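PDB 3NRA: aspartate aminotransferase from Rhodobacter sphaeroides, which probably catalyses the pyridoxal-phosphate-dependent transfer of an amino group between L-aspartate and 2-oxoglutarate, giving oxaloacetate and L-glutamate. Local coordinates for residues Q219-Y231 with A331-R343. Sequence-based numbering, arbitrary orientation.
Sequences QLYSRLRYAGASY and ARTPQAGSYLFPR
The ring of Y221 lies flat against the backbone of G337, whose CA sits 3.5 Å from the ring centroid and makes a CH-pi contact 21° off the ring normal. A side chain on G337 would run into CG of this ring, so glycine suits the position on steric grounds as well as for its positive phi. S338 N covers the same face toward CE2 and CZ. In one of two modelled conformers, S338 OG donates to Y221 OH at 2.8 Å, so this bond may not always be made. At the ring's edge, Y221 CD2 meets Y339 CE2 at 3.9 Å; the edge of Y221 is turned to the face of Y339 in an offset edge-to-face pair with planes at 86°. With Y221 cut back to an alanine, the CA of G337 is likely to lose its covering and Y339 its edge-on neighbour.

Two backbone bonds set the register of the two segments. G337 N donates to L224 O at 2.8 Å and Y226 N to Q335 O at 3.1 Å, the pair that makes R225 and A336 a single beta bridge. With CG anti to the carbonyl carbon (chi1 -65°), the Y226 ring reaches along 331-343 until its OH donates to G337 O at 2.8 Å, from above the carbonyl plane. A229 CB packs against Q335 O, while Q335 OE1 is bonded to V195 N.

Farther out, Y226 touches Q313 and R316 of helix 304-324, and Y221 rests on T254, next to K253, the lysine that carries the pyridoxal phosphate. The contact thus ties the loop after strand 214-218 to the approach to strand 339-340. Its chemistry implies a glycine locked by its backbone: Y221 covers the CA of G337, L224 O takes its N-H and the Y226 hydroxyl donates to its carbonyl oxygen.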
# COMPACT_ATOMS: atom_id res chain seq x y z
N GLN B 219 9.90 -11.00 -11.11
CA GLN B 219 10.65 -10.68 -12.31
C GLN B 219 10.77 -9.19 -12.49
O GLN B 219 10.87 -8.68 -13.63
CB GLN B 219 9.97 -11.32 -13.52
CG GLN B 219 9.65 -12.84 -13.34
CD GLN B 219 9.28 -13.54 -14.66
OE1 GLN B 219 9.31 -14.77 -14.76
NE2 GLN B 219 8.96 -12.74 -15.69
N LEU B 220 10.84 -8.49 -11.36
CA LEU B 220 10.86 -7.02 -11.32
C LEU B 220 11.83 -6.41 -12.30
O LEU B 220 11.49 -5.42 -12.99
CB LEU B 220 11.23 -6.55 -9.92
CG LEU B 220 11.26 -5.03 -9.63
CD1 LEU B 220 12.63 -4.40 -10.04
CD2 LEU B 220 10.06 -4.28 -10.26
N TYR B 221 13.06 -6.93 -12.35
CA TYR B 221 14.11 -6.30 -13.15
C TYR B 221 14.39 -7.06 -14.48
O TYR B 221 15.39 -6.80 -15.16
CB TYR B 221 15.40 -6.13 -12.31
CG TYR B 221 15.94 -4.71 -12.20
CD1 TYR B 221 15.90 -3.83 -13.27
CD2 TYR B 221 16.54 -4.26 -11.02
CE1 TYR B 221 16.47 -2.56 -13.18
CE2 TYR B 221 17.05 -2.97 -10.92
CZ TYR B 221 17.02 -2.14 -12.00
OH TYR B 221 17.56 -0.84 -11.90
N SER B 222 13.46 -7.92 -14.89
CA SER B 222 13.67 -8.86 -16.00
C SER B 222 13.71 -8.18 -17.36
O SER B 222 14.26 -8.72 -18.28
CB SER B 222 12.59 -9.94 -16.01
OG SER B 222 11.29 -9.35 -16.15
N ARG B 223 13.16 -6.97 -17.46
CA ARG B 223 13.20 -6.21 -18.71
C ARG B 223 14.58 -5.57 -19.00
O ARG B 223 14.92 -5.31 -20.18
CB ARG B 223 12.12 -5.14 -18.71
CG ARG B 223 11.73 -4.71 -20.07
CD ARG B 223 10.67 -3.64 -20.03
NE ARG B 223 10.45 -3.14 -21.37
CZ ARG B 223 9.82 -2.00 -21.67
NH1 ARG B 223 9.31 -1.24 -20.73
NH2 ARG B 223 9.68 -1.66 -22.94
N LEU B 224 15.35 -5.28 -17.97
CA LEU B 224 16.66 -4.68 -18.16
C LEU B 224 17.68 -5.78 -18.39
O LEU B 224 18.51 -6.04 -17.55
CB LEU B 224 17.06 -3.81 -16.97
CG LEU B 224 18.21 -2.84 -17.26
CD1 LEU B 224 17.63 -1.58 -17.95
CD2 LEU B 224 18.97 -2.47 -15.98
N ARG B 225 17.61 -6.41 -19.56
CA ARG B 225 18.35 -7.66 -19.85
C ARG B 225 19.52 -7.34 -20.77
O ARG B 225 19.33 -6.74 -21.81
CB ARG B 225 17.41 -8.70 -20.50
CG ARG B 225 18.09 -10.03 -20.94
CD ARG B 225 17.09 -11.06 -21.54
NE ARG B 225 16.31 -10.51 -22.66
CZ ARG B 225 16.74 -10.37 -23.92
NH1 ARG B 225 17.95 -10.78 -24.30
NH2 ARG B 225 15.94 -9.80 -24.81
N TYR B 226 20.73 -7.72 -20.35
CA TYR B 226 21.93 -7.31 -21.06
C TYR B 226 22.14 -8.12 -22.34
O TYR B 226 21.64 -9.25 -22.47
CB TYR B 226 23.15 -7.37 -20.13
CG TYR B 226 23.02 -6.35 -19.01
CD1 TYR B 226 22.96 -4.99 -19.30
CD2 TYR B 226 22.80 -6.76 -17.70
CE1 TYR B 226 22.75 -4.05 -18.30
CE2 TYR B 226 22.61 -5.84 -16.69
CZ TYR B 226 22.57 -4.48 -17.01
OH TYR B 226 22.37 -3.57 -16.03
N ALA B 227 22.81 -7.50 -23.31
CA ALA B 227 23.00 -8.11 -24.64
C ALA B 227 23.72 -9.44 -24.49
O ALA B 227 24.73 -9.54 -23.80
CB ALA B 227 23.81 -7.17 -25.55
N GLY B 228 23.15 -10.49 -25.07
CA GLY B 228 23.72 -11.82 -24.93
C GLY B 228 23.40 -12.50 -23.60
O GLY B 228 24.03 -13.53 -23.25
N ALA B 229 22.44 -11.96 -22.85
CA ALA B 229 21.88 -12.70 -21.72
C ALA B 229 20.58 -13.36 -22.19
O ALA B 229 19.81 -12.76 -22.93
CB ALA B 229 21.62 -11.78 -20.55
N SER B 230 20.37 -14.61 -21.78
CA SER B 230 19.12 -15.28 -21.97
C SER B 230 18.23 -15.02 -20.74
O SER B 230 18.71 -14.62 -19.68
CB SER B 230 19.34 -16.78 -22.17
OG SER B 230 19.36 -17.47 -20.91
N TYR B 231 16.93 -15.21 -20.92
CA TYR B 231 15.96 -15.15 -19.82
C TYR B 231 14.82 -16.09 -20.13
O TYR B 231 14.27 -16.07 -21.23
CB TYR B 231 15.42 -13.72 -19.63
CG TYR B 231 14.61 -13.56 -18.38
CD1 TYR B 231 13.25 -13.92 -18.35
CD2 TYR B 231 15.19 -13.15 -17.21
CE1 TYR B 231 12.50 -13.81 -17.20
CE2 TYR B 231 14.45 -13.05 -16.04
CZ TYR B 231 13.10 -13.38 -16.04
OH TYR B 231 12.38 -13.27 -14.88
N ALA B 331 32.79 -11.11 -7.94
CA ALA B 331 31.44 -10.63 -8.28
C ALA B 331 30.92 -11.31 -9.55
O ALA B 331 31.62 -11.36 -10.55
CB ALA B 331 31.45 -9.14 -8.46
N ARG B 332 29.69 -11.85 -9.50
CA ARG B 332 29.07 -12.39 -10.69
C ARG B 332 28.74 -11.25 -11.62
O ARG B 332 28.34 -10.16 -11.16
CB ARG B 332 27.78 -13.19 -10.38
CG ARG B 332 28.02 -14.66 -9.83
CD ARG B 332 28.58 -15.59 -10.88
NE ARG B 332 27.63 -15.79 -11.96
CZ ARG B 332 26.65 -16.70 -11.96
NH1 ARG B 332 26.49 -17.53 -10.94
NH2 ARG B 332 25.81 -16.77 -13.00
N THR B 333 28.89 -11.50 -12.92
CA THR B 333 28.35 -10.60 -13.93
C THR B 333 26.86 -10.57 -13.84
O THR B 333 26.22 -11.61 -14.02
CB THR B 333 28.72 -11.05 -15.33
OG1 THR B 333 30.12 -11.27 -15.40
CG2 THR B 333 28.31 -9.96 -16.38
N PRO B 334 26.27 -9.37 -13.58
CA PRO B 334 24.82 -9.27 -13.65
C PRO B 334 24.31 -9.48 -15.08
O PRO B 334 24.93 -9.04 -16.03
CB PRO B 334 24.54 -7.80 -13.21
CG PRO B 334 25.78 -7.31 -12.63
CD PRO B 334 26.88 -8.07 -13.23
N GLN B 335 23.19 -10.20 -15.21
CA GLN B 335 22.67 -10.61 -16.51
C GLN B 335 21.34 -9.91 -16.84
O GLN B 335 20.97 -9.76 -18.01
CB GLN B 335 22.51 -12.11 -16.54
CG GLN B 335 23.87 -12.85 -16.51
CD GLN B 335 23.77 -14.33 -16.13
OE1 GLN B 335 23.13 -14.69 -15.12
NE2 GLN B 335 24.45 -15.18 -16.89
N ALA B 336 20.64 -9.47 -15.82
CA ALA B 336 19.60 -8.47 -15.98
C ALA B 336 19.51 -7.62 -14.71
O ALA B 336 19.95 -8.04 -13.65
CB ALA B 336 18.25 -9.15 -16.31
N GLY B 337 18.97 -6.42 -14.84
CA GLY B 337 18.82 -5.51 -13.69
C GLY B 337 20.11 -4.79 -13.34
O GLY B 337 21.12 -4.99 -14.00
N SER B 338 20.07 -3.94 -12.31
CA SER B 338 21.19 -3.04 -11.98
C SER B 338 21.80 -3.31 -10.58
O SER B 338 22.27 -2.36 -9.92
CB SER B 338 20.72 -1.59 -12.07
OG SER B 338 19.94 -1.39 -13.23
N TYR B 339 21.82 -4.59 -10.15
CA TYR B 339 22.50 -4.97 -8.91
C TYR B 339 23.84 -5.71 -9.14
O TYR B 339 23.93 -6.57 -10.00
CB TYR B 339 21.59 -5.83 -8.07
CG TYR B 339 20.37 -5.10 -7.60
CD1 TYR B 339 20.48 -3.90 -6.88
CD2 TYR B 339 19.10 -5.60 -7.88
CE1 TYR B 339 19.35 -3.22 -6.44
CE2 TYR B 339 17.97 -4.92 -7.45
CZ TYR B 339 18.11 -3.72 -6.74
OH TYR B 339 16.99 -3.03 -6.33
N LEU B 340 24.87 -5.29 -8.40
CA LEU B 340 26.11 -6.05 -8.24
C LEU B 340 26.27 -6.42 -6.76
O LEU B 340 26.01 -5.59 -5.86
CB LEU B 340 27.30 -5.22 -8.65
CG LEU B 340 27.68 -5.02 -10.10
CD1 LEU B 340 28.43 -3.66 -10.26
CD2 LEU B 340 28.53 -6.15 -10.60
N PHE B 341 26.78 -7.61 -6.52
CA PHE B 341 26.92 -8.14 -5.19
C PHE B 341 28.36 -8.68 -4.98
O PHE B 341 28.58 -9.88 -4.94
CB PHE B 341 25.87 -9.22 -5.01
CG PHE B 341 25.60 -9.59 -3.60
CD1 PHE B 341 25.22 -8.64 -2.67
CD2 PHE B 341 25.61 -10.93 -3.22
CE1 PHE B 341 24.90 -8.99 -1.39
CE2 PHE B 341 25.31 -11.28 -1.92
CZ PHE B 341 24.94 -10.31 -1.01
N PRO B 342 29.35 -7.77 -4.86
CA PRO B 342 30.70 -8.22 -4.63
C PRO B 342 30.93 -8.84 -3.25
O PRO B 342 30.41 -8.34 -2.25
CB PRO B 342 31.52 -6.94 -4.80
CG PRO B 342 30.59 -5.88 -4.57
CD PRO B 342 29.32 -6.35 -5.16
N ARG B 343 31.66 -9.95 -3.22
CA ARG B 343 32.13 -10.58 -2.00
C ARG B 343 33.49 -10.03 -1.69
O ARG B 343 34.41 -10.18 -2.49
CB ARG B 343 32.20 -12.09 -2.16
CG ARG B 343 32.36 -12.84 -0.86
CD ARG B 343 32.44 -14.35 -1.06
NE ARG B 343 33.60 -14.70 -1.89
CZ ARG B 343 33.96 -15.94 -2.20
NH1 ARG B 343 33.28 -16.99 -1.75
NH2 ARG B 343 35.00 -16.12 -2.96